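Side-chain contacts in type II toxin-antitoxin system RelE/ParE family toxin (Pyrococcus horikoshii, PDB 1WMI), which is the toxin of a type II toxin-antitoxin pair, probably arresting translation by cleaving mRNA on the ribosome, as RelE relatives do: residues K13-L18 and L80-R85; L27-I32 and Y64-S69. All coordinates share one frame; numbering follows the deposited sequence.

Contact 1: K13-L18 and L80-R85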
loop_
_atom_site.group_PDB
_atom_site.type_symbol
_atom_site.label_atom_id
_atom_site.label_comp_id
_atom_site.label_asym_id
_atom_site.label_seq_id
_atom_site.Cartn_x
_atom_site.Cartn_y
_atom_site.Cartn_z
ATOM N N LYS A 13 20.279 -11.422 -10.681
ATOM C CA LYS A 13 21.577 -11.184 -10.062
ATOM C C LYS A 13 21.424 -10.570 -8.675
ATOM O O LYS A 13 22.063 -11.012 -7.724
ATOM C CB LYS A 13 22.424 -10.260 -10.944
ATOM C CG LYS A 13 23.837 -10.015 -10.420
ATOM C CD LYS A 13 24.559 -8.948 -11.235
ATOM C CE LYS A 13 26.022 -8.850 -10.832
ATOM N NZ LYS A 13 26.168 -8.641 -9.362
ATOM N N ALA A 14 20.570 -9.557 -8.565
ATOM C CA ALA A 14 20.340 -8.875 -7.289
ATOM C C ALA A 14 19.750 -9.816 -6.240
ATOM O O ALA A 14 19.970 -9.651 -5.035
ATOM C CB ALA A 14 19.409 -7.678 -7.502
ATOM N N LEU A 15 19.010 -10.807 -6.729
ATOM C CA LEU A 15 18.335 -11.808 -5.909
ATOM C C LEU A 15 19.295 -12.658 -5.093
ATOM O O LEU A 15 18.928 -13.216 -4.062
ATOM C CB LEU A 15 17.503 -12.713 -6.822
ATOM C CG LEU A 15 16.000 -12.880 -6.588
ATOM C CD1 LEU A 15 15.356 -11.577 -6.120
ATOM C CD2 LEU A 15 15.372 -13.373 -7.892
ATOM N N GLN A 16 20.534 -12.750 -5.543
ATOM C CA GLN A 16 21.507 -13.566 -4.846
ATOM C C GLN A 16 22.100 -12.918 -3.591
ATOM O O GLN A 16 22.786 -13.578 -2.807
ATOM C CB GLN A 16 22.615 -13.942 -5.809
ATOM C CG GLN A 16 23.435 -15.091 -5.323
ATOM C CD GLN A 16 24.561 -15.408 -6.256
ATOM O OE1 GLN A 16 25.557 -14.685 -6.320
ATOM N NE2 GLN A 16 24.412 -16.490 -7.002
ATOM N N SER A 17 21.832 -11.631 -3.404
ATOM C CA SER A 17 22.336 -10.904 -2.244
ATOM C C SER A 17 21.388 -11.093 -1.074
ATOM O O SER A 17 21.695 -10.733 0.059
ATOM C CB SER A 17 22.445 -9.411 -2.562
ATOM O OG SER A 17 23.346 -9.165 -3.627
ATOM N N LEU A 18 20.228 -11.672 -1.353
ATOM C CA LEU A 18 19.228 -11.884 -0.321
ATOM C C LEU A 18 19.423 -13.108 0.553
ATOM O O LEU A 18 19.923 -14.148 0.109
ATOM C CB LEU A 18 17.828 -11.951 -0.940
ATOM C CG LEU A 18 17.105 -10.631 -1.220
ATOM C CD1 LEU A 18 18.029 -9.677 -1.970
ATOM C CD2 LEU A 18 15.833 -10.913 -2.016
ATOM N N LEU A 80 10.354 -6.462 -13.207
ATOM C CA LEU A 80 11.254 -5.447 -13.734
ATOM C C LEU A 80 12.455 -5.112 -12.853
ATOM O O LEU A 80 13.592 -5.152 -13.325
ATOM C CB LEU A 80 10.472 -4.171 -14.058
ATOM C CG LEU A 80 9.522 -4.258 -15.262
ATOM C CD1 LEU A 80 10.214 -4.966 -16.427
ATOM C CD2 LEU A 80 8.285 -5.018 -14.882
ATOM N N LYS A 81 12.223 -4.770 -11.587
ATOM C CA LYS A 81 13.338 -4.439 -10.703
ATOM C C LYS A 81 13.001 -4.484 -9.219
ATOM O O LYS A 81 11.841 -4.625 -8.832
ATOM C CB LYS A 81 13.894 -3.052 -11.040
ATOM C CG LYS A 81 12.974 -1.912 -10.650
ATOM C CD LYS A 81 13.666 -0.571 -10.774
ATOM C CE LYS A 81 14.833 -0.449 -9.807
ATOM N NZ LYS A 81 15.444 0.915 -9.884
ATOM N N LEU A 82 14.042 -4.367 -8.396
ATOM C CA LEU A 82 13.902 -4.392 -6.945
ATOM C C LEU A 82 14.240 -3.025 -6.391
ATOM O O LEU A 82 14.945 -2.248 -7.034
ATOM C CB LEU A 82 14.855 -5.414 -6.334
ATOM C CG LEU A 82 14.820 -6.830 -6.903
ATOM C CD1 LEU A 82 15.801 -7.707 -6.137
ATOM C CD2 LEU A 82 13.407 -7.385 -6.805
ATOM N N LYS A 83 13.732 -2.740 -5.196
ATOM C CA LYS A 83 13.984 -1.474 -4.518
ATOM C C LYS A 83 14.072 -1.679 -3.001
ATOM O O LYS A 83 13.522 -2.644 -2.458
ATOM C CB LYS A 83 12.884 -0.461 -4.852
ATOM C CG LYS A 83 12.885 -0.004 -6.307
ATOM C CD LYS A 83 11.757 0.983 -6.571
ATOM C CE LYS A 83 12.177 2.435 -6.349
ATOM N NZ LYS A 83 12.918 2.982 -7.519
ATOM N N PRO A 84 14.776 -0.770 -2.302
ATOM C CA PRO A 84 14.947 -0.837 -0.847
ATOM C C PRO A 84 13.612 -0.816 -0.115
ATOM O O PRO A 84 12.561 -0.687 -0.735
ATOM C CB PRO A 84 15.780 0.407 -0.539
ATOM C CG PRO A 84 16.569 0.597 -1.775
ATOM C CD PRO A 84 15.542 0.359 -2.856
ATOM N N ARG A 85 13.672 -0.938 1.207
ATOM C CA ARG A 85 12.494 -0.925 2.072
ATOM C C ARG A 85 11.630 0.263 1.672
ATOM O O ARG A 85 10.391 0.202 1.680
ATOM C CB ARG A 85 12.924 -0.717 3.526
ATOM C CG ARG A 85 12.126 -1.490 4.554
ATOM C CD ARG A 85 12.656 -2.901 4.661
ATOM N NE ARG A 85 13.407 -3.151 5.892
ATOM C CZ ARG A 85 13.045 -4.041 6.811
ATOM N NH1 ARG A 85 11.944 -4.757 6.638
ATOM N NH2 ARG A 85 13.781 -4.218 7.899
#

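Contact 2: L27-I32 and Y64-S69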
loop_
_atom_site.group_PDB
_atom_site.type_symbol
_atom_site.label_atom_id
_atom_site.label_comp_id
_atom_site.label_asym_id
_atom_site.label_seq_id
_atom_site.Cartn_x
_atom_site.Cartn_y
_atom_site.Cartn_z
ATOM N N LEU A 27 10.098 -16.539 -4.153
ATOM C CA LEU A 27 9.573 -17.685 -4.876
ATOM C C LEU A 27 8.078 -17.857 -4.594
ATOM O O LEU A 27 7.330 -18.267 -5.480
ATOM C CB LEU A 27 10.330 -18.960 -4.493
ATOM C CG LEU A 27 11.812 -19.071 -4.881
ATOM C CD1 LEU A 27 12.310 -20.467 -4.560
ATOM C CD2 LEU A 27 11.991 -18.801 -6.368
ATOM N N GLU A 28 7.642 -17.548 -3.370
ATOM C CA GLU A 28 6.220 -17.678 -3.059
ATOM C C GLU A 28 5.468 -16.611 -3.833
ATOM O O GLU A 28 4.373 -16.851 -4.342
ATOM C CB GLU A 28 5.928 -17.507 -1.565
ATOM C CG GLU A 28 4.443 -17.715 -1.273
ATOM C CD GLU A 28 4.004 -17.231 0.091
ATOM O OE1 GLU A 28 4.131 -16.017 0.373
ATOM O OE2 GLU A 28 3.519 -18.068 0.877
ATOM N N PHE A 29 6.070 -15.428 -3.919
ATOM C CA PHE A 29 5.480 -14.318 -4.650
ATOM C C PHE A 29 5.335 -14.755 -6.106
ATOM O O PHE A 29 4.315 -14.502 -6.729
ATOM C CB PHE A 29 6.376 -13.083 -4.534
ATOM C CG PHE A 29 5.850 -11.869 -5.244
ATOM C CD1 PHE A 29 4.563 -11.398 -4.996
ATOM C CD2 PHE A 29 6.666 -11.159 -6.120
ATOM C CE1 PHE A 29 4.098 -10.239 -5.602
ATOM C CE2 PHE A 29 6.210 -9.997 -6.731
ATOM C CZ PHE A 29 4.925 -9.538 -6.470
ATOM N N ARG A 30 6.355 -15.422 -6.637
ATOM C CA ARG A 30 6.310 -15.920 -8.013
ATOM C C ARG A 30 5.192 -16.954 -8.173
ATOM O O ARG A 30 4.435 -16.925 -9.142
ATOM C CB ARG A 30 7.634 -16.585 -8.394
ATOM C CG ARG A 30 7.577 -17.323 -9.728
ATOM C CD ARG A 30 8.593 -18.464 -9.809
ATOM N NE ARG A 30 8.367 -19.459 -8.765
ATOM C CZ ARG A 30 9.145 -20.514 -8.533
ATOM N NH1 ARG A 30 8.836 -21.346 -7.551
ATOM N NH2 ARG A 30 10.227 -20.739 -9.275
ATOM N N ASP A 31 5.101 -17.877 -7.222
ATOM C CA ASP A 31 4.078 -18.921 -7.280
ATOM C C ASP A 31 2.671 -18.318 -7.251
ATOM O O ASP A 31 1.776 -18.762 -7.971
ATOM C CB ASP A 31 4.260 -19.900 -6.111
ATOM C CG ASP A 31 5.475 -20.803 -6.284
ATOM O OD1 ASP A 31 5.841 -21.505 -5.318
ATOM O OD2 ASP A 31 6.062 -20.821 -7.386
ATOM N N ILE A 32 2.477 -17.301 -6.420
ATOM C CA ILE A 32 1.174 -16.658 -6.324
ATOM C C ILE A 32 0.867 -15.830 -7.571
ATOM O O ILE A 32 -0.262 -15.817 -8.066
ATOM C CB ILE A 32 1.097 -15.773 -5.063
ATOM C CG1 ILE A 32 1.111 -16.673 -3.822
ATOM C CG2 ILE A 32 -0.147 -14.908 -5.109
ATOM C CD1 ILE A 32 1.211 -15.954 -2.511
ATOM N N TYR A 64 12.170 -5.315 1.150
ATOM C CA TYR A 64 12.371 -4.713 -0.159
ATOM C C TYR A 64 11.085 -4.686 -0.972
ATOM O O TYR A 64 10.075 -5.262 -0.574
ATOM C CB TYR A 64 13.474 -5.460 -0.919
ATOM C CG TYR A 64 13.145 -6.897 -1.248
ATOM C CD1 TYR A 64 12.654 -7.252 -2.508
ATOM C CD2 TYR A 64 13.320 -7.908 -0.297
ATOM C CE1 TYR A 64 12.342 -8.584 -2.814
ATOM C CE2 TYR A 64 13.009 -9.239 -0.593
ATOM C CZ TYR A 64 12.522 -9.568 -1.852
ATOM O OH TYR A 64 12.199 -10.879 -2.136
ATOM N N ARG A 65 11.133 -3.999 -2.106
ATOM C CA ARG A 65 9.982 -3.875 -2.992
ATOM C C ARG A 65 10.308 -4.371 -4.398
ATOM O O ARG A 65 11.441 -4.231 -4.871
ATOM C CB ARG A 65 9.539 -2.414 -3.068
ATOM C CG ARG A 65 8.995 -1.849 -1.762
ATOM C CD ARG A 65 8.854 -0.340 -1.847
ATOM N NE ARG A 65 10.161 0.307 -1.905
ATOM C CZ ARG A 65 10.375 1.528 -2.386
ATOM N NH1 ARG A 65 11.604 2.030 -2.392
ATOM N NH2 ARG A 65 9.367 2.238 -2.872
ATOM N N VAL A 66 9.319 -4.961 -5.062
ATOM C CA VAL A 66 9.528 -5.440 -6.418
ATOM C C VAL A 66 8.531 -4.759 -7.342
ATOM O O VAL A 66 7.345 -4.647 -7.014
ATOM C CB VAL A 66 9.353 -6.984 -6.526
ATOM C CG1 VAL A 66 10.240 -7.694 -5.515
ATOM C CG2 VAL A 66 7.910 -7.361 -6.308
ATOM N N ILE A 67 9.020 -4.281 -8.483
ATOM C CA ILE A 67 8.170 -3.637 -9.478
ATOM C C ILE A 67 8.052 -4.568 -10.680
ATOM O O ILE A 67 9.050 -5.095 -11.172
ATOM C CB ILE A 67 8.746 -2.280 -9.933
ATOM C CG1 ILE A 67 8.862 -1.341 -8.733
ATOM C CG2 ILE A 67 7.829 -1.650 -10.972
ATOM C CD1 ILE A 67 9.217 0.102 -9.106
ATOM N N TYR A 68 6.828 -4.769 -11.152
ATOM C CA TYR A 68 6.593 -5.676 -12.263
ATOM C C TYR A 68 5.483 -5.208 -13.180
ATOM O O TYR A 68 4.719 -4.307 -12.839
ATOM C CB TYR A 68 6.258 -7.074 -11.727
ATOM C CG TYR A 68 4.957 -7.178 -10.952
ATOM C CD1 TYR A 68 3.781 -7.576 -11.577
ATOM C CD2 TYR A 68 4.919 -6.924 -9.581
ATOM C CE1 TYR A 68 2.595 -7.727 -10.859
ATOM C CE2 TYR A 68 3.742 -7.072 -8.853
ATOM C CZ TYR A 68 2.582 -7.478 -9.499
ATOM O OH TYR A 68 1.420 -7.646 -8.785
ATOM N N SER A 69 5.404 -5.822 -14.353
ATOM C CA SER A 69 4.374 -5.475 -15.313
ATOM C C SER A 69 3.467 -6.662 -15.578
ATOM O O SER A 69 3.866 -7.814 -15.416
ATOM C CB SER A 69 5.005 -5.017 -16.621
ATOM O OG SER A 69 5.875 -6.006 -17.131
#

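Contact 1: K13-L18 and L80-R85
The carbonyl O of Ala14, the residue whose methyl group rests on Leu82, accepts a hydrogen bond from N of Ser17 at 3.2 Å. A type I turn spans Leu15 to Leu18, drawn together by a weak bond between Leu18 N and Leu15 O. No polar bond joins this turn to the strand; the contact is apolar and rests on a single methyl carbon. Leu82 holds CG beside its backbone N, opposite the carbonyl carbon (chi1 -52°), and an extended chi2 pushes CD1 out from the sheet. There CD1 lies 3.9 Å from CB of Ala14, and the same methyl stands 3.9 Å from CD1 of Leu15, a side chain that crosses Leu82 at about a right angle. Leu82 thus fits against two successive residues, Ala14 and Leu15, while along the sheet it also packs on Val66. Next to Leu82, Lys83 pairs outside this contact, through a salt bridge from its NZ to an acidic side chain on the chain of another protein, presumably the antitoxin. The arrangement is helix-on-sheet packing, in which helix 9-15 rests on the C-terminal strand of the RelE/ParE fold.

Contact 2: L27-I32 and Y64-S69
Phe29 reaches from helix 20-33 to Val66 and Tyr68 on strand 65-71, and its side chain carries the whole contact. From CB, which points toward the sheet, CG continues anti to the backbone N (chi1 -179°), a torsion that carries the ring off the helix toward Val66 and Tyr68. Along one side of the ring, CD2 comes within 4.0 Å of CG2 of Val66. The approach of the next atom, CE2, to the same methyl is implausibly short, and its detail is doubtful. At the tip, CZ lies 3.7 Å from CG2 of Val66 and, as the leading edge of the ring, 3.6 Å from CE2 of Tyr68. The two rings form an offset edge-to-face pair, the edge of Phe29 directed at the face of Tyr68, with centroids 5.8 Å apart and planes at 73°. The hydroxyl of Tyr68 is hydrogen-bonded to the carbonyl O of Pro37, which would limit movement of the ring that Phe29 meets. Phe43 adds a second edge-to-face partner to Phe29, and Ala59 of the adjoining strand also packs on it. On the helix itself, Arg30 NH2 bonds to the backbone of another protein's chain. Near the centre of the chain, Phe29, Tyr68 and Phe43 form an aromatic part of the hydrophobic core between helix 20-33 and strand 65-71, the helix-over-sheet arrangement of RelE/ParE toxins.

How the contacts relate
From the N terminus, strand 4-8 leads into helix 9-15, whose end supplies the first half of contact 1; helix 20-33 follows and supplies the first half of contact 2. The chain then passes through helix 40-43 and strands 46-49 and 54-60 before strand 65-71 closes contact 2. One hairpin later, strand 76-83 closes contact 1, so the smaller loop is nested wholly inside the larger. Their strand segments are antiparallel neighbours, joined by probable hydrogen bonds such as Lys83 N to Arg65 O at 2.8 Å. Together the contacts, with centres about 11 Å apart, fasten two consecutive helices to adjacent strands of one sheet.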